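Local structure of heme oxygenase (Leptospira interrogans, 5KZL) at residues 53-56 with 57-60; 65-69 with 70-74; 157-160 with 161-164; 175-178 with 179-183; 184-187 with 188-192. The protein binds heme and, as a heme oxygenase, probably opens the macrocycle oxidatively to biliverdin, releasing iron and carbon monoxide. The protein carries 1 engineered substitution. One frame throughout, in Å; residues are numbered along the deposited sequence.

Interaction 1. Residues 53-56 with 57-60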
loop_
_atom_site.group_PDB
_atom_site.type_symbol
_atom_site.label_atom_id
_atom_site.label_comp_id
_atom_site.label_asym_id
_atom_site.label_seq_id
_atom_site.Cartn_x
_atom_site.Cartn_y
_atom_site.Cartn_z
ATOM N N TYR A 53 -6.381 8.082 -2.429
ATOM C CA TYR A 53 -6.189 8.305 -3.866
ATOM C C TYR A 53 -5.296 7.231 -4.503
ATOM O O TYR A 53 -5.556 6.757 -5.613
ATOM C CB TYR A 53 -5.695 9.741 -4.122
ATOM C CG TYR A 53 -6.753 10.766 -3.797
ATOM C CD1 TYR A 53 -7.963 10.788 -4.488
ATOM C CD2 TYR A 53 -6.568 11.690 -2.768
ATOM C CE1 TYR A 53 -8.961 11.706 -4.171
ATOM C CE2 TYR A 53 -7.570 12.602 -2.427
ATOM C CZ TYR A 53 -8.752 12.626 -3.158
ATOM O OH TYR A 53 -9.756 13.531 -2.891
ATOM N N VAL A 54 -4.265 6.818 -3.772
ATOM C CA VAL A 54 -3.316 5.808 -4.262
ATOM C C VAL A 54 -4.016 4.469 -4.465
ATOM O O VAL A 54 -3.945 3.898 -5.559
ATOM C CB VAL A 54 -2.109 5.711 -3.290
ATOM C CG1 VAL A 54 -1.268 4.461 -3.560
ATOM C CG2 VAL A 54 -1.259 6.984 -3.348
ATOM N N TYR A 55 -4.685 3.966 -3.418
ATOM C CA TYR A 55 -5.383 2.680 -3.508
ATOM C C TYR A 55 -6.563 2.719 -4.465
ATOM O O TYR A 55 -6.792 1.726 -5.127
ATOM C CB TYR A 55 -5.790 2.185 -2.117
ATOM C CG TYR A 55 -4.622 1.677 -1.300
ATOM C CD1 TYR A 55 -4.225 0.347 -1.372
ATOM C CD2 TYR A 55 -3.926 2.522 -0.441
ATOM C CE1 TYR A 55 -3.165 -0.137 -0.602
ATOM C CE2 TYR A 55 -2.875 2.045 0.351
ATOM C CZ TYR A 55 -2.499 0.717 0.258
ATOM O OH TYR A 55 -1.469 0.243 1.017
ATOM N N GLU A 56 -7.301 3.841 -4.560
ATOM C CA GLU A 56 -8.405 3.969 -5.522
ATOM C C GLU A 56 -7.868 3.718 -6.931
ATOM O O GLU A 56 -8.457 2.933 -7.674
ATOM C CB GLU A 56 -9.052 5.359 -5.435
ATOM C CG GLU A 56 -10.020 5.665 -6.568
ATOM C CD GLU A 56 -10.619 7.053 -6.489
ATOM O OE1 GLU A 56 -9.852 8.044 -6.495
ATOM O OE2 GLU A 56 -11.865 7.147 -6.416
ATOM N N SER A 57 -6.746 4.366 -7.289
ATOM C CA SER A 57 -6.099 4.216 -8.602
ATOM C C SER A 57 -5.538 2.804 -8.787
ATOM O O SER A 57 -5.819 2.165 -9.806
ATOM C CB SER A 57 -4.983 5.237 -8.774
ATOM O OG SER A 57 -4.456 5.113 -10.089
ATOM N N MET A 58 -4.752 2.309 -7.790
ATOM C CA MET A 58 -4.190 0.970 -7.890
ATOM C C MET A 58 -5.281 -0.079 -8.102
ATOM O O MET A 58 -5.112 -0.931 -8.981
ATOM C CB MET A 58 -3.293 0.669 -6.684
ATOM C CG MET A 58 -2.642 -0.693 -6.753
ATOM S SD MET A 58 -1.323 -0.923 -5.553
ATOM C CE MET A 58 -2.212 -0.846 -4.070
ATOM N N GLU A 59 -6.419 0.015 -7.369
ATOM C CA GLU A 59 -7.541 -0.929 -7.479
ATOM C C GLU A 59 -8.292 -0.762 -8.786
ATOM O O GLU A 59 -8.691 -1.767 -9.380
ATOM C CB GLU A 59 -8.436 -0.885 -6.234
ATOM C CG GLU A 59 -7.569 -1.354 -5.062
ATOM C CD GLU A 59 -7.843 -1.034 -3.605
ATOM O OE1 GLU A 59 -8.964 -0.598 -3.263
ATOM O OE2 GLU A 59 -6.941 -1.316 -2.785
ATOM N N GLU A 60 -8.355 0.467 -9.311
ATOM C CA GLU A 60 -8.955 0.675 -10.634
ATOM C C GLU A 60 -8.124 -0.060 -11.706
ATOM O O GLU A 60 -8.667 -0.779 -12.549
ATOM C CB GLU A 60 -8.998 2.168 -10.952
ATOM C CG GLU A 60 -10.225 2.855 -10.402
ATOM C CD GLU A 60 -10.250 4.355 -10.630
ATOM O OE1 GLU A 60 -9.408 4.859 -11.412
ATOM O OE2 GLU A 60 -11.104 5.029 -10.009
#
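The Tyr-55 ring touches two side chains from the next turn of helix 41-64, Met-58 and Glu-59. The apolar part is the methyl of Met-58: CE lies 3.6 Å from Tyr-55 CD1, and the two side chains run alongside each other in the same direction. A bend at the last torsion of Met-58 (chi3 65°) turns that methyl toward Tyr-55 in the conformer given; the side chain has a second one, so this contact is less certain.

The carboxylate of Glu-59 comes to the same ring at its edge, near the ring plane, with OE2 3.5 Å from Tyr-55 CD1 and the two planes 58° apart. Both polar ends find their partners beyond 53-60. Glu-59 OE2 accepts from Tyr-133 OH and Arg-81 N while OE1 takes Lys-82 N. Three donors round a buried carboxylate would be expected to favour its ionised form. Tyr-55 OH is bonded to Asp-136 and Arg-132.

On the outer side, Glu-56 and Glu-60 lie side by side, their OE2 atoms 4.2 Å apart, a like-charge pair whose repulsion is probably eased by solvent.

Regular i to i+4 backbone bonds carry all this, among them Met-58 N to Val-54 O at 2.9 Å.

Around the helix, Val-54 and Ser-57 pack on helix 105-120, Met-58 rests on helix 125-151, and Tyr-53 reaches the loop at Pro-98 and Pro-103.

Interaction 2. Residues 65-69 with 70-74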
loop_
_atom_site.group_PDB
_atom_site.type_symbol
_atom_site.label_atom_id
_atom_site.label_comp_id
_atom_site.label_asym_id
_atom_site.label_seq_id
_atom_site.Cartn_x
_atom_site.Cartn_y
_atom_site.Cartn_z
ATOM N N ASN A 65 -6.711 -4.689 -15.332
ATOM C CA ASN A 65 -5.761 -5.680 -15.806
ATOM C C ASN A 65 -5.875 -7.038 -15.133
ATOM O O ASN A 65 -4.915 -7.808 -15.192
ATOM C CB ASN A 65 -4.335 -5.135 -15.670
ATOM C CG ASN A 65 -4.079 -3.949 -16.552
ATOM O OD1 ASN A 65 -4.048 -4.052 -17.791
ATOM N ND2 ASN A 65 -4.042 -2.790 -15.945
ATOM N N LYS A 66 -7.035 -7.367 -14.535
ATOM C CA LYS A 66 -7.177 -8.621 -13.775
ATOM C C LYS A 66 -6.922 -9.900 -14.596
ATOM O O LYS A 66 -6.478 -10.895 -14.010
ATOM C CB LYS A 66 -8.532 -8.699 -13.038
ATOM C CG LYS A 66 -9.752 -8.876 -13.939
ATOM C CD LYS A 66 -11.012 -9.201 -13.123
ATOM C CE LYS A 66 -11.561 -7.984 -12.424
ATOM N NZ LYS A 66 -12.882 -8.234 -11.774
ATOM N N ASN A 67 -7.192 -9.873 -15.925
ATOM C CA ASN A 67 -6.989 -11.053 -16.774
ATOM C C ASN A 67 -5.656 -11.064 -17.514
ATOM O O ASN A 67 -5.393 -12.007 -18.256
ATOM C CB ASN A 67 -8.156 -11.281 -17.717
ATOM C CG ASN A 67 -9.362 -11.773 -16.957
ATOM O OD1 ASN A 67 -9.268 -12.651 -16.076
ATOM N ND2 ASN A 67 -10.506 -11.173 -17.238
ATOM N N ASN A 68 -4.775 -10.089 -17.233
ATOM C CA ASN A 68 -3.416 -10.096 -17.751
ATOM C C ASN A 68 -2.773 -11.428 -17.300
ATOM O O ASN A 68 -2.964 -11.839 -16.147
ATOM C CB ASN A 68 -2.639 -8.909 -17.193
ATOM C CG ASN A 68 -1.182 -8.896 -17.575
ATOM O OD1 ASN A 68 -0.361 -9.610 -16.992
ATOM N ND2 ASN A 68 -0.825 -8.053 -18.525
ATOM N N LEU A 69 -2.079 -12.121 -18.220
ATOM C CA LEU A 69 -1.493 -13.441 -17.948
ATOM C C LEU A 69 -0.490 -13.451 -16.815
ATOM O O LEU A 69 -0.422 -14.432 -16.077
ATOM C CB LEU A 69 -0.887 -14.077 -19.221
ATOM C CG LEU A 69 -1.870 -14.549 -20.313
ATOM C CD1 LEU A 69 -1.125 -15.263 -21.417
ATOM C CD2 LEU A 69 -2.895 -15.510 -19.753
ATOM N N VAL A 70 0.260 -12.357 -16.643
ATOM C CA VAL A 70 1.219 -12.274 -15.549
ATOM C C VAL A 70 0.502 -11.982 -14.223
ATOM O O VAL A 70 0.793 -12.648 -13.228
ATOM C CB VAL A 70 2.389 -11.304 -15.866
ATOM C CG1 VAL A 70 3.194 -10.958 -14.619
ATOM C CG2 VAL A 70 3.295 -11.891 -16.945
ATOM N N LEU A 71 -0.466 -11.044 -14.213
ATOM C CA LEU A 71 -1.158 -10.649 -12.988
ATOM C C LEU A 71 -2.227 -11.628 -12.491
ATOM O O LEU A 71 -2.567 -11.582 -11.311
ATOM C CB LEU A 71 -1.764 -9.237 -13.103
ATOM C CG LEU A 71 -0.827 -8.079 -13.502
ATOM C CD1 LEU A 71 -1.635 -6.814 -13.705
ATOM C CD2 LEU A 71 0.245 -7.825 -12.437
ATOM N N LYS A 72 -2.773 -12.488 -13.373
ATOM C CA LYS A 72 -3.847 -13.439 -13.050
ATOM C C LYS A 72 -3.688 -14.156 -11.696
ATOM O O LYS A 72 -4.627 -14.157 -10.901
ATOM C CB LYS A 72 -4.017 -14.462 -14.187
ATOM C CG LYS A 72 -5.290 -14.261 -14.986
ATOM C CD LYS A 72 -5.541 -15.415 -15.948
ATOM C CE LYS A 72 -6.514 -15.027 -17.034
ATOM N NZ LYS A 72 -6.936 -16.202 -17.838
ATOM N N SER A 73 -2.492 -14.709 -11.411
ATOM C CA SER A 73 -2.247 -15.433 -10.160
ATOM C C SER A 73 -2.095 -14.540 -8.907
ATOM O O SER A 73 -2.059 -15.082 -7.793
ATOM C CB SER A 73 -1.063 -16.381 -10.299
ATOM O OG SER A 73 0.086 -15.678 -10.730
ATOM N N ILE A 74 -2.060 -13.198 -9.064
ATOM C CA ILE A 74 -2.021 -12.289 -7.898
ATOM C C ILE A 74 -3.317 -11.458 -7.850
ATOM O O ILE A 74 -3.360 -10.376 -7.272
ATOM C CB ILE A 74 -0.726 -11.442 -7.701
ATOM C CG1 ILE A 74 -0.409 -10.570 -8.940
ATOM C CG2 ILE A 74 0.460 -12.360 -7.288
ATOM C CD1 ILE A 74 0.454 -9.327 -8.682
HETATM O O HOH W 1 -4.850 -10.106 -11.646
HETATM O O HOH W 2 -0.463 -15.549 -13.389
#
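The side-chain oxygen of Asn-68 takes two backbone N-H groups across this turn, those of Val-70 and Leu-71. OD1 is 2.8 Å from Val-70 N, a bent bond (132°) whose donor sits above the amide plane. It is 3.1 Å from Leu-71 N, which arrives straighter, in the amide plane and on a lone pair. The first torsion of Asn-68 makes this possible: with CG swung opposite its own N (chi1 175°), the amide lies beside the carbonyl carbon and reaches forward over the following residues. ND2 is bonded to Glu-123, which helps to fix the rotation of the amide.

Leu-71 sends CD1 back against Asn-65, 3.7 Å from Asn-65 CB, and its CG passes close to the Asn-68 amide. Lys-72 goes another way. Its chain, extended beyond CG, runs across Asn-67, with Lys-72 CE 3.4 Å from Asn-67 O; the chi1 of -109° is away from the usual staggered positions. Lys-66 points off to Glu-63, with which it makes a salt bridge.

Two waters bridge the loop. One donates to Lys-66 O at 3.0 Å and, weakly, to Leu-71 O. The other donates to Leu-69 O and accepts from Ser-73 N at 3.0 Å.

The chain leaves helix 41-64 through a type I beta turn, Asn-65 to Asn-68. Asn-68 then accepts from the residues two and three places on, as in an Asx turn, and its carbonyl bonds to Lys-72 N, where residues 70-73 take up a helix-like course.

Interaction 3. Residues 157-160 with 161-164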
loop_
_atom_site.group_PDB
_atom_site.type_symbol
_atom_site.label_atom_id
_atom_site.label_comp_id
_atom_site.label_asym_id
_atom_site.label_seq_id
_atom_site.Cartn_x
_atom_site.Cartn_y
_atom_site.Cartn_z
ATOM N N LYS A 157 -12.564 1.432 16.132
ATOM C CA LYS A 157 -12.808 2.595 15.266
ATOM C C LYS A 157 -11.513 3.183 14.701
ATOM O O LYS A 157 -10.468 3.131 15.351
ATOM C CB LYS A 157 -13.593 3.687 16.018
ATOM C CG LYS A 157 -15.014 3.288 16.451
ATOM C CD LYS A 157 -16.061 3.649 15.399
ATOM C CE LYS A 157 -17.378 4.082 16.000
ATOM N NZ LYS A 157 -18.231 2.925 16.363
ATOM N N GLY A 158 -11.617 3.722 13.486
ATOM C CA GLY A 158 -10.550 4.421 12.777
ATOM C C GLY A 158 -9.327 3.614 12.406
ATOM O O GLY A 158 -8.281 4.203 12.153
ATOM N N ILE A 159 -9.441 2.277 12.353
ATOM C CA ILE A 159 -8.314 1.390 12.016
ATOM C C ILE A 159 -8.701 0.368 10.951
ATOM O O ILE A 159 -7.980 -0.619 10.814
ATOM C CB ILE A 159 -7.767 0.664 13.288
ATOM C CG1 ILE A 159 -8.912 -0.123 14.020
ATOM C CG2 ILE A 159 -7.010 1.629 14.206
ATOM C CD1 ILE A 159 -8.470 -1.245 14.916
ATOM N N SER A 160 -9.824 0.581 10.190
ATOM C CA SER A 160 -10.232 -0.371 9.146
ATOM C C SER A 160 -9.111 -0.607 8.132
ATOM O O SER A 160 -8.946 -1.732 7.658
ATOM C CB SER A 160 -11.528 0.064 8.460
ATOM O OG SER A 160 -11.935 -0.912 7.512
ATOM N N PHE A 161 -8.284 0.425 7.854
ATOM C CA PHE A 161 -7.174 0.283 6.905
ATOM C C PHE A 161 -6.231 -0.878 7.222
ATOM O O PHE A 161 -5.667 -1.466 6.310
ATOM C CB PHE A 161 -6.416 1.605 6.781
ATOM C CG PHE A 161 -5.192 1.593 5.897
ATOM C CD1 PHE A 161 -5.282 1.220 4.557
ATOM C CD2 PHE A 161 -3.960 2.022 6.387
ATOM C CE1 PHE A 161 -4.152 1.251 3.726
ATOM C CE2 PHE A 161 -2.829 2.068 5.550
ATOM C CZ PHE A 161 -2.940 1.693 4.224
ATOM N N TYR A 162 -6.058 -1.203 8.499
ATOM C CA TYR A 162 -5.133 -2.261 8.921
ATOM C C TYR A 162 -5.761 -3.638 9.047
ATOM O O TYR A 162 -5.048 -4.591 9.381
ATOM C CB TYR A 162 -4.495 -1.880 10.258
ATOM C CG TYR A 162 -3.885 -0.503 10.237
ATOM C CD1 TYR A 162 -2.714 -0.250 9.532
ATOM C CD2 TYR A 162 -4.482 0.555 10.913
ATOM C CE1 TYR A 162 -2.168 1.030 9.471
ATOM C CE2 TYR A 162 -3.944 1.841 10.864
ATOM C CZ TYR A 162 -2.774 2.067 10.159
ATOM O OH TYR A 162 -2.239 3.326 10.097
ATOM N N GLU A 163 -7.078 -3.753 8.800
ATOM C CA GLU A 163 -7.804 -5.012 8.968
ATOM C C GLU A 163 -8.291 -5.621 7.656
ATOM O O GLU A 163 -8.762 -4.909 6.747
ATOM C CB GLU A 163 -8.965 -4.822 9.960
ATOM C CG GLU A 163 -8.542 -4.279 11.314
ATOM C CD GLU A 163 -9.643 -4.400 12.349
ATOM O OE1 GLU A 163 -10.822 -4.218 11.978
ATOM O OE2 GLU A 163 -9.329 -4.684 13.528
ATOM N N PHE A 164 -8.168 -6.955 7.570
ATOM C CA PHE A 164 -8.526 -7.752 6.397
ATOM C C PHE A 164 -9.628 -8.747 6.770
ATOM O O PHE A 164 -9.316 -9.907 7.022
ATOM C CB PHE A 164 -7.260 -8.465 5.834
ATOM C CG PHE A 164 -6.218 -7.466 5.387
ATOM C CD1 PHE A 164 -5.304 -6.935 6.294
ATOM C CD2 PHE A 164 -6.194 -7.001 4.074
ATOM C CE1 PHE A 164 -4.363 -5.979 5.888
ATOM C CE2 PHE A 164 -5.266 -6.031 3.679
ATOM C CZ PHE A 164 -4.348 -5.542 4.583
HETATM O O HOH W 3 -11.270 -3.513 6.927
#
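Water 3 ties the two halves of this turn together: it lies 2.7 Å from Ser-160 OG and donates to Glu-163 O at 2.9 Å. The turn is a short 3-10 segment in the loop between helices 125-151 and 170-183, held by two i to i+3 bonds. Tyr-162 N donates to Ile-159 O, and Glu-163 N reaches Ser-160 O at 3.0 Å along a fairly straight path (163°). In both, the donor stands well above the carbonyl plane.

Ser-160 OG owes its place by the water to a chi1 of -177°, which sets it opposite the backbone N. The N-H groups of Ser-160 and Phe-161 are taken by the two carboxylate oxygens of Asp-88, a grip from helix 82-93 on the start of the turn, while Arg-81 binds the carbonyls of Phe-161 and Glu-163.

The two rings are buried. Tyr-162 CD2 lies 4.1 Å from Ile-159 CB, and Phe-161 CD2 stands 3.7 Å above one face of the Tyr-162 ring, offset toward its rim. Tyr-162 lies against Leu-143 and Lys-144 of helix 125-151, its OH bonded to Tyr-44, and its side chain comes within about 8 Å of the bound heme.

Glu-163 extends back over Ile-159, and its carboxylate forms a salt bridge with Lys-144. The two side chains meet at an angle, Ile-159 CD1 lying 3.8 Å from Glu-163 OE2.

Interaction 4. Residues 175-178 with 179-183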
loop_
_atom_site.group_PDB
_atom_site.type_symbol
_atom_site.label_atom_id
_atom_site.label_comp_id
_atom_site.label_asym_id
_atom_site.label_seq_id
_atom_site.Cartn_x
_atom_site.Cartn_y
_atom_site.Cartn_z
ATOM N N GLN A 175 2.028 -16.316 3.107
ATOM C CA GLN A 175 2.778 -17.417 2.497
ATOM C C GLN A 175 2.260 -17.682 1.092
ATOM O O GLN A 175 3.054 -17.747 0.147
ATOM C CB GLN A 175 2.686 -18.700 3.356
ATOM C CG GLN A 175 3.420 -18.588 4.697
ATOM C CD GLN A 175 3.112 -19.702 5.673
ATOM O OE1 GLN A 175 2.154 -20.475 5.528
ATOM N NE2 GLN A 175 3.891 -19.767 6.733
ATOM N N ASN A 176 0.914 -17.746 0.947
ATOM C CA ASN A 176 0.236 -17.984 -0.318
ATOM C C ASN A 176 0.534 -16.856 -1.304
ATOM O O ASN A 176 0.736 -17.121 -2.483
ATOM C CB ASN A 176 -1.259 -18.143 -0.096
ATOM C CG ASN A 176 -1.668 -19.442 0.557
ATOM O OD1 ASN A 176 -0.842 -20.273 0.943
ATOM N ND2 ASN A 176 -2.966 -19.633 0.701
ATOM N N TYR A 177 0.609 -15.612 -0.809
ATOM C CA TYR A 177 0.959 -14.440 -1.604
ATOM C C TYR A 177 2.386 -14.563 -2.156
ATOM O O TYR A 177 2.602 -14.286 -3.336
ATOM C CB TYR A 177 0.783 -13.137 -0.790
ATOM C CG TYR A 177 1.055 -11.896 -1.610
ATOM C CD1 TYR A 177 2.350 -11.401 -1.751
ATOM C CD2 TYR A 177 0.028 -11.261 -2.313
ATOM C CE1 TYR A 177 2.621 -10.313 -2.579
ATOM C CE2 TYR A 177 0.285 -10.150 -3.117
ATOM C CZ TYR A 177 1.589 -9.702 -3.266
ATOM O OH TYR A 177 1.871 -8.615 -4.024
ATOM N N ARG A 178 3.368 -14.902 -1.297
ATOM C CA ARG A 178 4.758 -15.013 -1.751
ATOM C C ARG A 178 4.911 -16.185 -2.728
ATOM O O ARG A 178 5.613 -16.049 -3.730
ATOM C CB ARG A 178 5.740 -15.108 -0.577
ATOM C CG ARG A 178 5.719 -13.878 0.316
ATOM C CD ARG A 178 6.748 -14.000 1.410
ATOM N NE ARG A 178 8.077 -13.642 0.905
ATOM C CZ ARG A 178 9.138 -14.442 0.906
ATOM N NH1 ARG A 178 9.066 -15.654 1.448
ATOM N NH2 ARG A 178 10.297 -14.014 0.422
ATOM N N THR A 179 4.188 -17.302 -2.490
ATOM C CA THR A 179 4.149 -18.448 -3.409
ATOM C C THR A 179 3.576 -17.969 -4.760
ATOM O O THR A 179 4.120 -18.338 -5.811
ATOM C CB THR A 179 3.372 -19.647 -2.809
ATOM O OG1 THR A 179 4.019 -20.057 -1.599
ATOM C CG2 THR A 179 3.339 -20.856 -3.753
ATOM N N ALA A 180 2.506 -17.126 -4.724
ATOM C CA ALA A 180 1.877 -16.546 -5.919
ATOM C C ALA A 180 2.878 -15.689 -6.715
ATOM O O ALA A 180 2.928 -15.834 -7.937
ATOM C CB ALA A 180 0.626 -15.743 -5.554
ATOM N N LEU A 181 3.718 -14.857 -6.020
ATOM C CA LEU A 181 4.773 -14.041 -6.650
ATOM C C LEU A 181 5.759 -14.954 -7.374
ATOM O O LEU A 181 6.132 -14.690 -8.516
ATOM C CB LEU A 181 5.549 -13.227 -5.613
ATOM C CG LEU A 181 4.864 -12.005 -5.012
ATOM C CD1 LEU A 181 5.801 -11.332 -4.014
ATOM C CD2 LEU A 181 4.483 -10.990 -6.092
ATOM N N ASP A 182 6.130 -16.066 -6.724
ATOM C CA ASP A 182 7.071 -17.023 -7.297
ATOM C C ASP A 182 6.505 -17.800 -8.491
ATOM O O ASP A 182 7.288 -18.325 -9.294
ATOM C CB ASP A 182 7.598 -17.958 -6.212
ATOM C CG ASP A 182 8.533 -17.291 -5.230
ATOM O OD1 ASP A 182 8.952 -16.144 -5.496
ATOM O OD2 ASP A 182 8.874 -17.934 -4.201
ATOM N N SER A 183 5.166 -17.842 -8.622
ATOM C CA SER A 183 4.434 -18.529 -9.693
ATOM C C SER A 183 4.302 -17.660 -10.931
ATOM O O SER A 183 3.963 -18.176 -11.997
ATOM C CB SER A 183 3.041 -18.956 -9.212
ATOM O OG SER A 183 2.056 -17.929 -9.319
HETATM O O HOH W 4 2.006 -21.621 -0.263
#
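One face of helix 170-183, a helix whose Arg-178 side chain comes within about 4 Å of the bound heme, is built here from Tyr-177 and Leu-181, one turn apart. Tyr-177 CE1 lies 3.6 Å from Leu-181 CD1, and Leu-181 CG is nearly as close to the same ring carbon. The ring is carried there by a chi1 of -176°, which places CG beside the carbonyl carbon and lets the ring lean toward the next turn as it leaves the helix.

On the exposed side, Thr-179 OG1 stands 3.1 Å from Gln-175 O, a bond that remains unsettled because its proton has another acceptor within reach; that carbonyl already accepts the backbone N of Thr-179 at 2.9 Å. Water 4 sits 2.9 Å from Thr-179 OG1 and donates weakly to Asn-176 OD1.

Farther along, Ala-180 O is gripped twice by Ser-183, through OG at 2.7 Å and through the backbone N at 3.1 Å.

Tyr-177 and Leu-181 pack on Tyr-130 of helix 125-151, where Tyr-177 OH is bonded to Ser-129. Ala-180 meets the loop at Ile-74 and Phe-76, and Asp-182 accepts from Ser-9 and from Ala-11 of helix 10-17.

Interaction 5. Residues 184-187 with 188-192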
loop_
_atom_site.group_PDB
_atom_site.type_symbol
_atom_site.label_atom_id
_atom_site.label_comp_id
_atom_site.label_asym_id
_atom_site.label_seq_id
_atom_site.Cartn_x
_atom_site.Cartn_y
_atom_site.Cartn_z
ATOM N N LEU A 184 4.470 -16.325 -10.779
ATOM C CA LEU A 184 4.299 -15.402 -11.896
ATOM C C LEU A 184 5.084 -15.824 -13.116
ATOM O O LEU A 184 6.288 -16.065 -12.985
ATOM C CB LEU A 184 4.639 -13.948 -11.524
ATOM C CG LEU A 184 3.783 -13.245 -10.454
ATOM C CD1 LEU A 184 3.962 -11.723 -10.528
ATOM C CD2 LEU A 184 2.330 -13.604 -10.562
ATOM N N PRO A 185 4.423 -15.962 -14.298
ATOM C CA PRO A 185 5.167 -16.371 -15.502
ATOM C C PRO A 185 6.051 -15.258 -16.067
ATOM O O PRO A 185 5.716 -14.639 -17.089
ATOM C CB PRO A 185 4.054 -16.791 -16.466
ATOM C CG PRO A 185 2.889 -15.932 -16.088
ATOM C CD PRO A 185 2.985 -15.756 -14.599
ATOM N N VAL A 186 7.186 -14.983 -15.386
ATOM C CA VAL A 186 8.149 -13.957 -15.783
ATOM C C VAL A 186 9.560 -14.523 -15.732
ATOM O O VAL A 186 9.837 -15.382 -14.882
ATOM C CB VAL A 186 8.030 -12.621 -14.978
ATOM C CG1 VAL A 186 6.733 -11.894 -15.301
ATOM C CG2 VAL A 186 8.173 -12.834 -13.467
ATOM N N ASN A 187 10.462 -14.041 -16.621
ATOM C CA ASN A 187 11.834 -14.520 -16.568
ATOM C C ASN A 187 12.647 -13.655 -15.609
ATOM O O ASN A 187 12.145 -12.644 -15.120
ATOM C CB ASN A 187 12.453 -14.659 -17.972
ATOM C CG ASN A 187 12.538 -13.370 -18.748
ATOM O OD1 ASN A 187 12.816 -12.290 -18.207
ATOM N ND2 ASN A 187 12.323 -13.456 -20.056
ATOM N N ASP A 188 13.917 -14.002 -15.373
ATOM C CA ASP A 188 14.745 -13.273 -14.412
ATOM C C ASP A 188 14.977 -11.806 -14.806
ATOM O O ASP A 188 14.952 -10.926 -13.925
ATOM C CB ASP A 188 16.045 -14.051 -14.146
ATOM C CG ASP A 188 15.736 -15.330 -13.360
ATOM O OD1 ASP A 188 14.720 -15.346 -12.615
ATOM O OD2 ASP A 188 16.470 -16.328 -13.528
ATOM N N SER A 189 15.058 -11.517 -16.115
ATOM C CA SER A 189 15.179 -10.132 -16.587
ATOM C C SER A 189 13.927 -9.326 -16.246
ATOM O O SER A 189 14.007 -8.189 -15.770
ATOM C CB SER A 189 15.442 -10.085 -18.083
ATOM O OG SER A 189 15.491 -8.726 -18.483
ATOM N N GLU A 190 12.770 -9.927 -16.481
ATOM C CA GLU A 190 11.475 -9.338 -16.130
ATOM C C GLU A 190 11.329 -9.155 -14.620
ATOM O O GLU A 190 10.748 -8.157 -14.185
ATOM C CB GLU A 190 10.347 -10.198 -16.673
ATOM C CG GLU A 190 10.290 -10.167 -18.183
ATOM C CD GLU A 190 9.260 -11.065 -18.838
ATOM O OE1 GLU A 190 8.559 -10.562 -19.741
ATOM O OE2 GLU A 190 9.196 -12.272 -18.510
ATOM N N LYS A 191 11.868 -10.089 -13.819
ATOM C CA LYS A 191 11.846 -9.945 -12.354
ATOM C C LYS A 191 12.672 -8.729 -11.936
ATOM O O LYS A 191 12.287 -8.019 -11.006
ATOM C CB LYS A 191 12.366 -11.208 -11.658
ATOM C CG LYS A 191 11.459 -12.403 -11.823
ATOM C CD LYS A 191 12.176 -13.649 -11.320
ATOM C CE LYS A 191 11.456 -14.897 -11.746
ATOM N NZ LYS A 191 12.220 -16.103 -11.308
ATOM N N GLN A 192 13.798 -8.463 -12.650
ATOM C CA GLN A 192 14.629 -7.280 -12.408
ATOM C C GLN A 192 13.853 -5.986 -12.640
ATOM O O GLN A 192 14.019 -5.035 -11.859
ATOM C CB GLN A 192 15.915 -7.304 -13.231
ATOM C CG GLN A 192 16.981 -8.231 -12.667
ATOM C CD GLN A 192 17.392 -7.848 -11.257
ATOM O OE1 GLN A 192 17.819 -6.723 -10.958
ATOM N NE2 GLN A 192 17.203 -8.753 -10.352
HETATM O O HOH W 5 6.122 -12.438 -18.932
HETATM O O HOH W 6 10.971 -17.475 -13.650
#
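Asn-187 N-caps helix 188-210: its backbone is still extended (phi -89°, psi 176°), Asp-188 is the first helical residue, and Asn-187 O receives Lys-191 N at 2.9 Å. Before it, Pro-185 centres an inverse gamma turn closed by Val-186 N on Leu-184 O.

Asn-187 and Glu-190 form a capping box. Asn-187 OD1 accepts from Glu-190 N at 2.9 Å, nearly straight on, while Glu-190 OE2 takes Asn-187 N at 2.9 Å through its anti lone pair. With a chi1 of 61°, the Asn-187 amide is tucked between its own N and carbonyl carbon, where OD1 can reach Glu-190 N. The carboxylate sits at the N-terminal end of the helix, where the helix dipole would probably favour its negative charge.

Val-186 packs against the box: its CB is 3.7 Å from Glu-190 OE2, and CG2 lies 3.7 Å from Lys-191 CG. Val-186 also meets Val-70.

Lys-191, stretched out along Leu-10 and Ile-13 of helix 10-17, bonds to Met-8 O and makes a salt bridge to Asp-188 OD1 at 2.9 Å. Water 6 bridges the two segments, donating to Val-186 O at 2.7 Å and accepting from Lys-191 NZ.

The five contacts follow one another along a single all-helical heme oxygenase chain. Interaction 1 lies inside helix 41-64 and interaction 2 in the loop that leaves it, their centres 17 Å apart. Interaction 3 touches interaction 1 through Tyr-55 CE2 and Phe-161 CE1, 3.7 Å apart, so the 157-164 loop packs on the 41-64 helix near the heme. Interactions 4 and 5 adjoin in sequence, joining helix 170-183 to helix 188-210, and both touch interaction 2: Ser-73 and Ile-74 meet Ala-180, and Val-70 meets Leu-184. Interactions 3 and 5, on opposite sides of the chain's centre, are 34 Å apart between centres, so the set reaches across much of the molecule.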